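PDB 5E7P: cell division control protein Cdc48 from Mycobacterium smegmatis, which probably binds and hydrolyses ATP as a member of the AAA ATPase family, and is seen here with ADP bound. Local coordinates for residues A[45-49]-A[50-54]; A[295-298]-A[299-302]; A[307-310]-A[311-315]; A[499-502]-A[503-507]; A[615-618]-A[619-622]. All coordinates share one frame; numbering follows the deposited sequence.

Contact 1. Residues A[45-49]-A[50-54]; sequences EVLAA and LGIRE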
loop_
_atom_site.group_PDB
_atom_site.type_symbol
_atom_site.label_atom_id
_atom_site.label_comp_id
_atom_site.label_asym_id
_atom_site.label_seq_id
_atom_site.Cartn_x
_atom_site.Cartn_y
_atom_site.Cartn_z
ATOM N N GLU A 45 -16.627 19.174 -0.684
ATOM C CA GLU A 45 -16.305 20.291 0.197
ATOM C C GLU A 45 -16.054 19.811 1.626
ATOM O O GLU A 45 -15.234 20.382 2.346
ATOM C CB GLU A 45 -17.410 21.348 0.176
ATOM C CG GLU A 45 -17.075 22.580 0.996
ATOM C CD GLU A 45 -18.084 23.692 0.824
ATOM O OE1 GLU A 45 -19.057 23.510 0.064
ATOM O OE2 GLU A 45 -17.895 24.754 1.450
ATOM N N VAL A 46 -16.758 18.757 2.025
ATOM C CA VAL A 46 -16.537 18.140 3.327
ATOM C C VAL A 46 -15.149 17.510 3.375
ATOM O O VAL A 46 -14.416 17.675 4.350
ATOM C CB VAL A 46 -17.603 17.072 3.638
ATOM C CG1 VAL A 46 -17.304 16.383 4.962
ATOM C CG2 VAL A 46 -18.985 17.700 3.661
ATOM N N LEU A 47 -14.794 16.798 2.309
ATOM C CA LEU A 47 -13.476 16.184 2.192
ATOM C C LEU A 47 -12.381 17.239 2.280
ATOM O O LEU A 47 -11.356 17.034 2.930
ATOM C CB LEU A 47 -13.356 15.418 0.873
ATOM C CG LEU A 47 -14.293 14.229 0.654
ATOM C CD1 LEU A 47 -14.058 13.617 -0.723
ATOM C CD2 LEU A 47 -14.109 13.184 1.744
ATOM N N ALA A 48 -12.610 18.372 1.625
ATOM C CA ALA A 48 -11.657 19.474 1.648
ATOM C C ALA A 48 -11.577 20.111 3.038
ATOM O O ALA A 48 -10.489 20.395 3.539
ATOM C CB ALA A 48 -12.026 20.511 0.600
ATOM N N ALA A 49 -12.733 20.326 3.658
ATOM C CA ALA A 49 -12.799 20.947 4.981
ATOM C C ALA A 49 -12.176 20.063 6.056
ATOM O O ALA A 49 -11.570 20.558 7.008
ATOM C CB ALA A 49 -14.243 21.275 5.340
ATOM N N LEU A 50 -12.333 18.755 5.901
ATOM C CA LEU A 50 -11.785 17.806 6.860
ATOM C C LEU A 50 -10.296 17.548 6.633
ATOM O O LEU A 50 -9.598 17.071 7.527
ATOM C CB LEU A 50 -12.567 16.493 6.820
ATOM C CG LEU A 50 -13.998 16.568 7.353
ATOM C CD1 LEU A 50 -14.664 15.200 7.271
ATOM C CD2 LEU A 50 -14.013 17.101 8.786
ATOM N N GLY A 51 -9.816 17.863 5.435
ATOM C CA GLY A 51 -8.411 17.694 5.110
ATOM C C GLY A 51 -8.077 16.299 4.617
ATOM O O GLY A 51 -6.956 15.821 4.790
ATOM N N ILE A 52 -9.053 15.645 3.996
ATOM C CA ILE A 52 -8.865 14.291 3.492
ATOM C C ILE A 52 -9.206 14.184 2.011
ATOM O O ILE A 52 -9.850 15.067 1.445
ATOM C CB ILE A 52 -9.741 13.288 4.254
ATOM C CG1 ILE A 52 -11.217 13.656 4.098
ATOM C CG2 ILE A 52 -9.339 13.237 5.719
ATOM C CD1 ILE A 52 -12.149 12.742 4.847
ATOM N N ARG A 53 -8.769 13.094 1.391
ATOM C CA ARG A 53 -9.127 12.803 0.008
ATOM C C ARG A 53 -10.208 11.736 -0.010
ATOM O O ARG A 53 -10.599 11.223 1.036
ATOM C CB ARG A 53 -7.912 12.295 -0.768
ATOM C CG ARG A 53 -6.753 13.268 -0.854
ATOM C CD ARG A 53 -5.585 12.631 -1.583
ATOM N NE ARG A 53 -5.130 11.420 -0.904
ATOM C CZ ARG A 53 -4.385 10.474 -1.469
ATOM N NH1 ARG A 53 -4.009 10.586 -2.737
ATOM N NH2 ARG A 53 -4.023 9.410 -0.763
ATOM N N GLU A 54 -10.685 11.398 -1.201
ATOM C CA GLU A 54 -11.593 10.273 -1.356
ATOM C C GLU A 54 -10.870 8.992 -0.934
ATOM O O GLU A 54 -9.645 8.913 -1.028
ATOM C CB GLU A 54 -12.061 10.171 -2.808
ATOM C CG GLU A 54 -13.195 9.186 -3.034
ATOM C CD GLU A 54 -13.496 8.967 -4.503
ATOM O OE1 GLU A 54 -12.725 9.467 -5.350
ATOM O OE2 GLU A 54 -14.504 8.293 -4.808
#
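The flat peptide carbonyl of Leu47 is met in its own plane by Ile52 N, with Ile52 N to Leu47 O at 2.9 Å, whereas Leu50 N meets Val46 O at 2.8 Å, tilted 21° from the plane of that carbonyl. The first of these bonds belongs to a Schellman motif that ends helix 44-50. Gly51, at a positive phi of 86°, is its C-prime residue, and a weak bond from Gly51 N to Ala48 O (3.2 Å) is its second link. Leu47 O also takes a weak bond from Gly51 N, so two N-H groups converge on one oxygen.

The apolar contact that often accompanies the motif is made by Leu47 and Ile52, whose side chains cross at about a right angle. Val46 and Leu50, one helical turn apart, run side by side, with Val46 CG1 3.7 Å from Leu50 CD1. Leu47 also packs on strand 65-72, and Leu50 and Ile52 on strand 98-104, which seats the helix end against the sheet of the CDC48 N-terminal domain. Ile52 CG1 sits between its backbone N and carbonyl carbon (chi1 60°), a rotation that brings Ile52 CD1 to 3.7 Å from Leu47 CD2.

Contact 2. Residues A[295-298]-A[299-302]; sequences PEVG and ALQV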
loop_
_atom_site.group_PDB
_atom_site.type_symbol
_atom_site.label_atom_id
_atom_site.label_comp_id
_atom_site.label_asym_id
_atom_site.label_seq_id
_atom_site.Cartn_x
_atom_site.Cartn_y
_atom_site.Cartn_z
ATOM N N PRO A 295 0.156 -14.676 9.903
ATOM C CA PRO A 295 -0.788 -14.051 10.837
ATOM C C PRO A 295 -1.477 -15.045 11.771
ATOM O O PRO A 295 -1.611 -14.749 12.957
ATOM C CB PRO A 295 -1.815 -13.399 9.908
ATOM C CG PRO A 295 -1.068 -13.139 8.657
ATOM C CD PRO A 295 -0.134 -14.304 8.508
ATOM N N GLU A 296 -1.916 -16.188 11.251
ATOM C CA GLU A 296 -2.578 -17.191 12.084
ATOM C C GLU A 296 -1.651 -17.733 13.168
ATOM O O GLU A 296 -2.060 -17.904 14.319
ATOM C CB GLU A 296 -3.124 -18.342 11.238
ATOM C CG GLU A 296 -4.460 -18.053 10.577
ATOM C CD GLU A 296 -5.055 -19.278 9.904
ATOM O OE1 GLU A 296 -4.619 -20.406 10.222
ATOM O OE2 GLU A 296 -5.957 -19.110 9.055
ATOM N N VAL A 297 -0.403 -17.997 12.796
ATOM C CA VAL A 297 0.584 -18.487 13.750
ATOM C C VAL A 297 0.976 -17.393 14.737
ATOM O O VAL A 297 1.073 -17.641 15.938
ATOM C CB VAL A 297 1.842 -19.017 13.044
ATOM C CG1 VAL A 297 2.816 -19.590 14.063
ATOM C CG2 VAL A 297 1.463 -20.070 12.020
ATOM N N GLY A 298 1.186 -16.184 14.226
ATOM C CA GLY A 298 1.537 -15.047 15.062
ATOM C C GLY A 298 0.505 -14.719 16.130
ATOM O O GLY A 298 0.833 -14.121 17.157
ATOM N N ALA A 299 -0.743 -15.114 15.889
ATOM C CA ALA A 299 -1.836 -14.840 16.817
ATOM C C ALA A 299 -1.922 -15.874 17.936
ATOM O O ALA A 299 -2.552 -15.633 18.965
ATOM C CB ALA A 299 -3.155 -14.769 16.070
ATOM N N LEU A 300 -1.297 -17.027 17.725
ATOM C CA LEU A 300 -1.305 -18.100 18.715
ATOM C C LEU A 300 -0.611 -17.669 19.999
ATOM O O LEU A 300 0.218 -16.757 19.990
ATOM C CB LEU A 300 -0.611 -19.347 18.163
ATOM C CG LEU A 300 -1.283 -20.078 17.003
ATOM C CD1 LEU A 300 -0.418 -21.240 16.553
ATOM C CD2 LEU A 300 -2.664 -20.557 17.412
ATOM N N GLN A 301 -0.957 -18.329 21.101
ATOM C CA GLN A 301 -0.280 -18.103 22.368
ATOM C C GLN A 301 1.199 -18.427 22.186
ATOM O O GLN A 301 1.548 -19.382 21.491
ATOM C CB GLN A 301 -0.911 -18.954 23.474
ATOM C CG GLN A 301 -0.353 -18.708 24.869
ATOM C CD GLN A 301 0.822 -19.611 25.197
ATOM O OE1 GLN A 301 1.068 -20.600 24.509
ATOM N NE2 GLN A 301 1.553 -19.273 26.253
ATOM N N VAL A 302 2.052 -17.616 22.803
ATOM C CA VAL A 302 3.501 -17.634 22.582
ATOM C C VAL A 302 4.161 -19.025 22.541
ATOM O O VAL A 302 5.057 -19.262 21.731
ATOM C CB VAL A 302 4.223 -16.723 23.612
ATOM C CG1 VAL A 302 4.078 -17.272 25.026
ATOM C CG2 VAL A 302 5.678 -16.557 23.258
#
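Leu300 and Val297 face each other across this turn only loosely: Val297 CG1 and Leu300 CD1 stay 4.4 Å apart. Leu300 lies chiefly against carbonyls of the helix's final turn, those of Glu296 and Val297. With CG turned beside its own backbone N (chi1 -67°), it folds back along the chain and rests CG 3.5 Å from Glu296 O, while its CB comes to 3.3 Å from Val297 O. Ala299 offers its methyl to a different carbonyl, CB standing 3.5 Å from Pro295 O. The side chain of Glu296 leaves the turn altogether, and its OE1 accepts a hydrogen bond from Gly213 N.

The backbone bonds show the helix unwinding. Ala299 N is shared weakly between Pro295 O, at 3.1 Å, and Glu296 O, at 3.5 Å. Leu300 N then reaches Val297 O at 3.0 Å, three residues back, from above the carbonyl plane (61° out of it).

Val297 also packs on Arg305 of the following helix, and Pro295 on Val196 and Arg131. Gln301 takes the N-cap position of that helix, its OE1 accepting from Glu304 N and its NE2 bonding to Asp303 OD2. The whole is a tight connection between two consecutive helices, 294-299 and 302-319, closed by a side-chain N-cap, on the chain that leaves strand 289-293 of the first AAA domain.

Contact 3. Residues A[307-310]-A[311-315]; sequences RSVT and SAVAA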
loop_
_atom_site.group_PDB
_atom_site.type_symbol
_atom_site.label_atom_id
_atom_site.label_comp_id
_atom_site.label_asym_id
_atom_site.label_seq_id
_atom_site.Cartn_x
_atom_site.Cartn_y
_atom_site.Cartn_z
ATOM N N ARG A 307 5.738 -24.112 18.988
ATOM C CA ARG A 307 5.491 -25.506 18.633
ATOM C C ARG A 307 5.059 -25.638 17.178
ATOM O O ARG A 307 5.442 -26.583 16.488
ATOM C CB ARG A 307 4.426 -26.120 19.544
ATOM C CG ARG A 307 4.093 -27.567 19.207
ATOM C CD ARG A 307 2.620 -27.858 19.431
ATOM N NE ARG A 307 1.774 -26.787 18.908
ATOM C CZ ARG A 307 1.438 -26.649 17.628
ATOM N NH1 ARG A 307 0.664 -25.637 17.251
ATOM N NH2 ARG A 307 1.874 -27.515 16.723
ATOM N N SER A 308 4.253 -24.686 16.720
ATOM C CA SER A 308 3.757 -24.693 15.349
ATOM C C SER A 308 4.898 -24.548 14.339
ATOM O O SER A 308 4.947 -25.265 13.339
ATOM C CB SER A 308 2.722 -23.581 15.155
ATOM O OG SER A 308 2.044 -23.728 13.922
ATOM N N VAL A 309 5.809 -23.618 14.612
ATOM C CA VAL A 309 6.986 -23.404 13.774
ATOM C C VAL A 309 7.895 -24.629 13.808
ATOM O O VAL A 309 8.438 -25.045 12.786
ATOM C CB VAL A 309 7.775 -22.156 14.235
ATOM C CG1 VAL A 309 9.104 -22.048 13.502
ATOM C CG2 VAL A 309 6.948 -20.901 14.028
ATOM N N THR A 310 8.040 -25.209 14.995
ATOM C CA THR A 310 8.874 -26.390 15.199
ATOM C C THR A 310 8.328 -27.588 14.430
ATOM O O THR A 310 9.084 -28.355 13.835
ATOM C CB THR A 310 8.959 -26.740 16.699
ATOM O OG1 THR A 310 9.455 -25.606 17.423
ATOM C CG2 THR A 310 9.868 -27.948 16.939
ATOM N N SER A 311 7.007 -27.737 14.445
ATOM C CA SER A 311 6.346 -28.831 13.747
ATOM C C SER A 311 6.495 -28.676 12.238
ATOM O O SER A 311 6.665 -29.656 11.513
ATOM C CB SER A 311 4.866 -28.882 14.136
ATOM O OG SER A 311 4.162 -29.835 13.360
ATOM N N ALA A 312 6.436 -27.434 11.773
ATOM C CA ALA A 312 6.554 -27.135 10.351
ATOM C C ALA A 312 7.973 -27.368 9.844
ATOM O O ALA A 312 8.172 -27.844 8.726
ATOM C CB ALA A 312 6.119 -25.708 10.078
ATOM N N VAL A 313 8.957 -27.024 10.668
ATOM C CA VAL A 313 10.359 -27.223 10.313
ATOM C C VAL A 313 10.721 -28.714 10.240
ATOM O O VAL A 313 11.419 -29.153 9.320
ATOM C CB VAL A 313 11.295 -26.486 11.296
ATOM C CG1 VAL A 313 12.736 -26.950 11.131
ATOM C CG2 VAL A 313 11.187 -24.982 11.095
ATOM N N ALA A 314 10.230 -29.491 11.200
ATOM C CA ALA A 314 10.490 -30.928 11.218
ATOM C C ALA A 314 9.832 -31.636 10.033
ATOM O O ALA A 314 10.311 -32.672 9.571
ATOM C CB ALA A 314 10.023 -31.542 12.530
ATOM N N ALA A 315 8.732 -31.070 9.546
ATOM C CA ALA A 315 8.001 -31.656 8.428
ATOM C C ALA A 315 8.706 -31.396 7.099
ATOM O O ALA A 315 8.736 -32.261 6.221
ATOM C CB ALA A 315 6.578 -31.126 8.390
#
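The backbone here is alpha-helical: the N-H groups of Ser311 to Ala314 each bond to the carbonyl four residues earlier, as in Ser311 N to Arg307 O (2.8 Å), Val313 N to Val309 O (2.9 Å) and Ala314 N to Thr310 O (3.1 Å).

On one side of the helix Val309 and Val313 follow each other by a single turn, with CG1 of Val309 and CG2 of Val313 a loose 4.3 Å apart. Val313 CG2 stands beside its own backbone N, which leaves it next to Val309 O. Both valines pack on helix 344-356, whereas Ala312 presents its methyl to strands 289-293 and 321-326. Ser308 is covered too, on Leu292 of strand 289-293, and its OG is satisfied by Gly213 O. The Arg307 chain, bent at chi2 and chi3, turns so that NH2 comes to 4.2 Å from Ser311 CB, one turn on, meeting it obliquely, while NH1 forms a salt bridge with Glu304 OE2. Thr310 OG1 bonds to Leu306 O inside the helix.

Val309, Ala312 and Val313, with Ser308, thus pack on the sheet and on helix 344-356, while Arg307 and Ala314 lie toward the surface. The helix forms part of the beta-alpha-beta crossover between the adjacent parallel strands 289-293 and 321-326 of a P-loop NTPase core.

Contact 4. Residues A[499-502]-A[503-507]; sequences EAVL and WPLQH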
loop_
_atom_site.group_PDB
_atom_site.type_symbol
_atom_site.label_atom_id
_atom_site.label_comp_id
_atom_site.label_asym_id
_atom_site.label_seq_id
_atom_site.Cartn_x
_atom_site.Cartn_y
_atom_site.Cartn_z
ATOM N N GLU A 499 12.061 12.279 -17.495
ATOM C CA GLU A 499 13.159 12.071 -18.432
ATOM C C GLU A 499 14.380 11.431 -17.777
ATOM O O GLU A 499 15.093 10.650 -18.411
ATOM C CB GLU A 499 13.538 13.388 -19.115
ATOM C CG GLU A 499 12.390 14.008 -19.903
ATOM C CD GLU A 499 12.815 15.192 -20.755
ATOM O OE1 GLU A 499 14.024 15.505 -20.790
ATOM O OE2 GLU A 499 11.931 15.806 -21.392
ATOM N N ALA A 500 14.614 11.749 -16.509
ATOM C CA ALA A 500 15.784 11.235 -15.803
ATOM C C ALA A 500 15.550 9.855 -15.191
ATOM O O ALA A 500 16.492 9.084 -15.007
ATOM C CB ALA A 500 16.233 12.220 -14.731
ATOM N N VAL A 501 14.297 9.541 -14.885
ATOM C CA VAL A 501 13.988 8.308 -14.168
ATOM C C VAL A 501 13.114 7.343 -14.964
ATOM O O VAL A 501 13.505 6.202 -15.203
ATOM C CB VAL A 501 13.322 8.603 -12.806
ATOM C CG1 VAL A 501 12.891 7.310 -12.130
ATOM C CG2 VAL A 501 14.267 9.395 -11.916
ATOM N N LEU A 502 11.930 7.797 -15.367
ATOM C CA LEU A 502 10.976 6.923 -16.048
ATOM C C LEU A 502 11.430 6.487 -17.443
ATOM O O LEU A 502 11.382 5.303 -17.769
ATOM C CB LEU A 502 9.592 7.569 -16.117
ATOM C CG LEU A 502 8.867 7.675 -14.775
ATOM C CD1 LEU A 502 7.411 8.074 -14.983
ATOM C CD2 LEU A 502 8.967 6.369 -14.005
ATOM N N TRP A 503 11.861 7.444 -18.258
ATOM C CA TRP A 503 12.311 7.148 -19.619
ATOM C C TRP A 503 13.401 6.067 -19.716
ATOM O O TRP A 503 13.255 5.129 -20.498
ATOM C CB TRP A 503 12.747 8.426 -20.347
ATOM C CG TRP A 503 11.615 9.248 -20.870
ATOM C CD1 TRP A 503 10.281 9.016 -20.696
ATOM C CD2 TRP A 503 11.716 10.436 -21.664
ATOM N NE1 TRP A 503 9.546 9.989 -21.330
ATOM C CE2 TRP A 503 10.405 10.872 -21.933
ATOM C CE3 TRP A 503 12.793 11.175 -22.170
ATOM C CZ2 TRP A 503 10.137 12.012 -22.686
ATOM C CZ3 TRP A 503 12.526 12.304 -22.919
ATOM C CH2 TRP A 503 11.209 12.715 -23.167
ATOM N N PRO A 504 14.497 6.188 -18.934
ATOM C CA PRO A 504 15.516 5.137 -19.059
ATOM C C PRO A 504 15.052 3.756 -18.591
ATOM O O PRO A 504 15.427 2.757 -19.207
ATOM C CB PRO A 504 16.661 5.649 -18.175
ATOM C CG PRO A 504 16.035 6.635 -17.260
ATOM C CD PRO A 504 14.948 7.277 -18.049
ATOM N N LEU A 505 14.255 3.699 -17.529
ATOM C CA LEU A 505 13.774 2.420 -17.009
ATOM C C LEU A 505 12.731 1.781 -17.925
ATOM O O LEU A 505 12.695 0.560 -18.084
ATOM C CB LEU A 505 13.202 2.591 -15.602
ATOM C CG LEU A 505 14.212 2.996 -14.530
ATOM C CD1 LEU A 505 13.507 3.488 -13.281
ATOM C CD2 LEU A 505 15.135 1.836 -14.200
ATOM N N GLN A 506 11.888 2.610 -18.527
ATOM C CA GLN A 506 10.832 2.122 -19.408
ATOM C C GLN A 506 11.338 1.784 -20.812
ATOM O O GLN A 506 10.628 1.153 -21.594
ATOM C CB GLN A 506 9.693 3.142 -19.492
ATOM C CG GLN A 506 8.862 3.250 -18.227
ATOM C CD GLN A 506 7.903 4.424 -18.262
ATOM O OE1 GLN A 506 7.987 5.285 -19.138
ATOM N NE2 GLN A 506 6.983 4.464 -17.306
ATOM N N HIS A 507 12.555 2.217 -21.132
ATOM C CA HIS A 507 13.141 1.956 -22.447
ATOM C C HIS A 507 14.629 1.624 -22.339
ATOM O O HIS A 507 15.476 2.424 -22.732
ATOM C CB HIS A 507 12.951 3.163 -23.369
ATOM C CG HIS A 507 11.595 3.789 -23.275
ATOM N ND1 HIS A 507 10.436 3.108 -23.585
ATOM C CD2 HIS A 507 11.213 5.033 -22.904
ATOM C CE1 HIS A 507 9.399 3.907 -23.406
ATOM N NE2 HIS A 507 9.843 5.081 -22.995
#
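The aromatic contact joins Glu499 and Trp503, whose side chains lie side by side and point the same way. Glu499 CG sits over one face of the indole, 3.6 Å from the centroid of the six-membered ring and 17° off its normal, a CH-pi interaction. Because the glutamate chain is extended beyond CG, its carboxylate runs on past the CZ3-CH2 rim, nearly parallel to the ring (planes 10° apart), and OE2 ends 3.6 Å from Trp503 CH2. A salt bridge from Glu499 OE1 to Arg495 NH1 holds the carboxylate from the previous turn.

Apolar packing follows the buried side. Val501 and Leu505 run alongside each other, with Val501 CG1 4.0 Å from Leu505 CD1.

The backbone bonding is interrupted at Pro504. A wider pi-type turn at 499-502 precedes this residue, which has no N-H to give to the turn before it, and the helix kinks there. The proline ring instead lies among the carbonyls, with CG 3.3 Å from Val501 O and CD 3.4 Å from Glu499 O. Beyond it, Leu505 N reaches Val501 O only weakly, at 3.5 Å. Regular bonding returns with Gln506 N to Leu502 O, 2.8 Å long and nearly along the C=O axis.

Around this kinked end of helix 491-506, Val501 and Leu502 pack on Leu539 of helix 534-539, Val501 and Leu505 on Val624 of strand 623-629, and Trp503 and Pro504 on Phe511 of the next helix, 508-513.

Contact 5. Residues A[615-618]-A[619-622]; sequences DGIE and PLRD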
loop_
_atom_site.group_PDB
_atom_site.type_symbol
_atom_site.label_atom_id
_atom_site.label_comp_id
_atom_site.label_asym_id
_atom_site.label_seq_id
_atom_site.Cartn_x
_atom_site.Cartn_y
_atom_site.Cartn_z
ATOM N N ASP A 615 28.289 3.288 -6.207
ATOM C CA ASP A 615 29.246 3.035 -7.277
ATOM C C ASP A 615 28.945 1.735 -8.013
ATOM O O ASP A 615 29.330 1.567 -9.168
ATOM C CB ASP A 615 30.681 3.040 -6.743
ATOM C CG ASP A 615 31.130 4.422 -6.286
ATOM O OD1 ASP A 615 30.422 5.409 -6.581
ATOM O OD2 ASP A 615 32.195 4.521 -5.639
ATOM N N GLY A 616 28.256 0.818 -7.343
ATOM C CA GLY A 616 27.851 -0.427 -7.970
ATOM C C GLY A 616 26.605 -0.251 -8.817
ATOM O O GLY A 616 26.322 -1.060 -9.702
ATOM N N ILE A 617 25.858 0.815 -8.544
ATOM C CA ILE A 617 24.619 1.105 -9.260
ATOM C C ILE A 617 24.891 1.919 -10.528
ATOM O O ILE A 617 24.169 1.803 -11.522
ATOM C CB ILE A 617 23.613 1.847 -8.340
ATOM C CG1 ILE A 617 23.169 0.927 -7.201
ATOM C CG2 ILE A 617 22.391 2.328 -9.113
ATOM C CD1 ILE A 617 22.548 -0.369 -7.675
ATOM N N GLU A 618 25.953 2.721 -10.484
ATOM C CA GLU A 618 26.345 3.598 -11.592
ATOM C C GLU A 618 26.304 2.966 -12.992
ATOM O O GLU A 618 25.735 3.555 -13.903
ATOM C CB GLU A 618 27.716 4.238 -11.316
ATOM C CG GLU A 618 28.182 5.236 -12.368
ATOM C CD GLU A 618 28.982 4.591 -13.490
ATOM O OE1 GLU A 618 29.553 3.499 -13.266
ATOM O OE2 GLU A 618 29.035 5.173 -14.597
ATOM N N PRO A 619 26.894 1.769 -13.176
ATOM C CA PRO A 619 26.881 1.237 -14.545
ATOM C C PRO A 619 25.571 0.552 -14.949
ATOM O O PRO A 619 25.358 0.309 -16.138
ATOM C CB PRO A 619 28.017 0.213 -14.523
ATOM C CG PRO A 619 28.032 -0.273 -13.121
ATOM C CD PRO A 619 27.686 0.918 -12.268
ATOM N N LEU A 620 24.712 0.247 -13.982
ATOM C CA LEU A 620 23.466 -0.464 -14.269
ATOM C C LEU A 620 22.471 0.413 -15.022
ATOM O O LEU A 620 22.438 1.629 -14.834
ATOM C CB LEU A 620 22.828 -0.984 -12.979
ATOM C CG LEU A 620 23.700 -1.859 -12.076
ATOM C CD1 LEU A 620 22.892 -2.380 -10.898
ATOM C CD2 LEU A 620 24.310 -3.006 -12.870
ATOM N N ARG A 621 21.657 -0.212 -15.868
ATOM C CA ARG A 621 20.682 0.514 -16.676
ATOM C C ARG A 621 19.257 0.371 -16.157
ATOM O O ARG A 621 18.393 1.189 -16.468
ATOM C CB ARG A 621 20.748 0.055 -18.133
ATOM C CG ARG A 621 22.064 0.385 -18.810
ATOM C CD ARG A 621 21.957 0.317 -20.325
ATOM N NE ARG A 621 23.132 0.902 -20.961
ATOM C CZ ARG A 621 23.209 2.168 -21.351
ATOM N NH1 ARG A 621 22.171 2.976 -21.183
ATOM N NH2 ARG A 621 24.319 2.620 -21.918
ATOM N N ASP A 622 19.015 -0.669 -15.367
ATOM C CA ASP A 622 17.677 -0.943 -14.860
ATOM C C ASP A 622 17.520 -0.561 -13.388
ATOM O O ASP A 622 16.558 -0.957 -12.735
ATOM C CB ASP A 622 17.311 -2.414 -15.079
ATOM C CG ASP A 622 18.486 -3.352 -14.850
ATOM O OD1 ASP A 622 19.511 -2.909 -14.289
ATOM O OD2 ASP A 622 18.382 -4.539 -15.230
#
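A type I beta turn from Ile617 to Leu620 carries the chain out of helix 602-617 toward strand 623-629. Its closing bond runs from Leu620 N to Ile617 O, 3.0 Å long with an N-H...O angle of 139°, and the donor stands above the carbonyl plane, 51° out of it. Glu618 and Pro619 occupy the two corners.

The side chains at the ends of the turn meet across it. Ile617 and Leu620 cross obliquely, their CD1 atoms 3.8 Å apart, and both also pack on Arg575 of helix 563-576; Ile617 touches Phe571 as well. Leu620 lies over the helix carbonyls, with CG 3.6 Å from Gly616 O.

Pro619 follows the same pattern. Its CD rests 3.5 Å from Gly616 O and 3.6 Å from Asp615 O, and the proline nitrogen has no N-H to offer these carbonyls. Glu618 crosses the proline at about a right angle. Its chain bends at chi2 (-90°), which brings OE1 over the rim of the proline ring, 3.3 Å from Pro619 CD; the contact is one of packing.

Asp615 OD1 forms a salt bridge with Arg644 NE, and Arg621 NH2 bonds to Ile516 O. Backbone bonds between Asp622 and Ser580 begin the approach of two parallel strands, so the turn is the helix-to-strand corner of a beta-alpha-beta crossover, joining strand 580-585 to its neighbour 623-629 in the second AAA domain.

All five contacts are local and in series along the chain, and none nests within or crosses another; contacts 1, 2 and 5 close turns at helix ends, whereas contact 3 lies within a helix and contact 4 at the kinked end of one. Contact 1, in the N-terminal domain, stands apart, its nearest atoms about 17 Å from those of contact 4. Contacts 2 and 3 lie on consecutive helices of the first AAA range and touch, Val297 CG1 meeting Ser308 CB at 4.1 Å. Contacts 4 and 5, far apart in sequence, also meet: Leu505 CD2 lies 3.5 Å from Asp622 O, joining helix 491-506 to the loop entering strand 623-629.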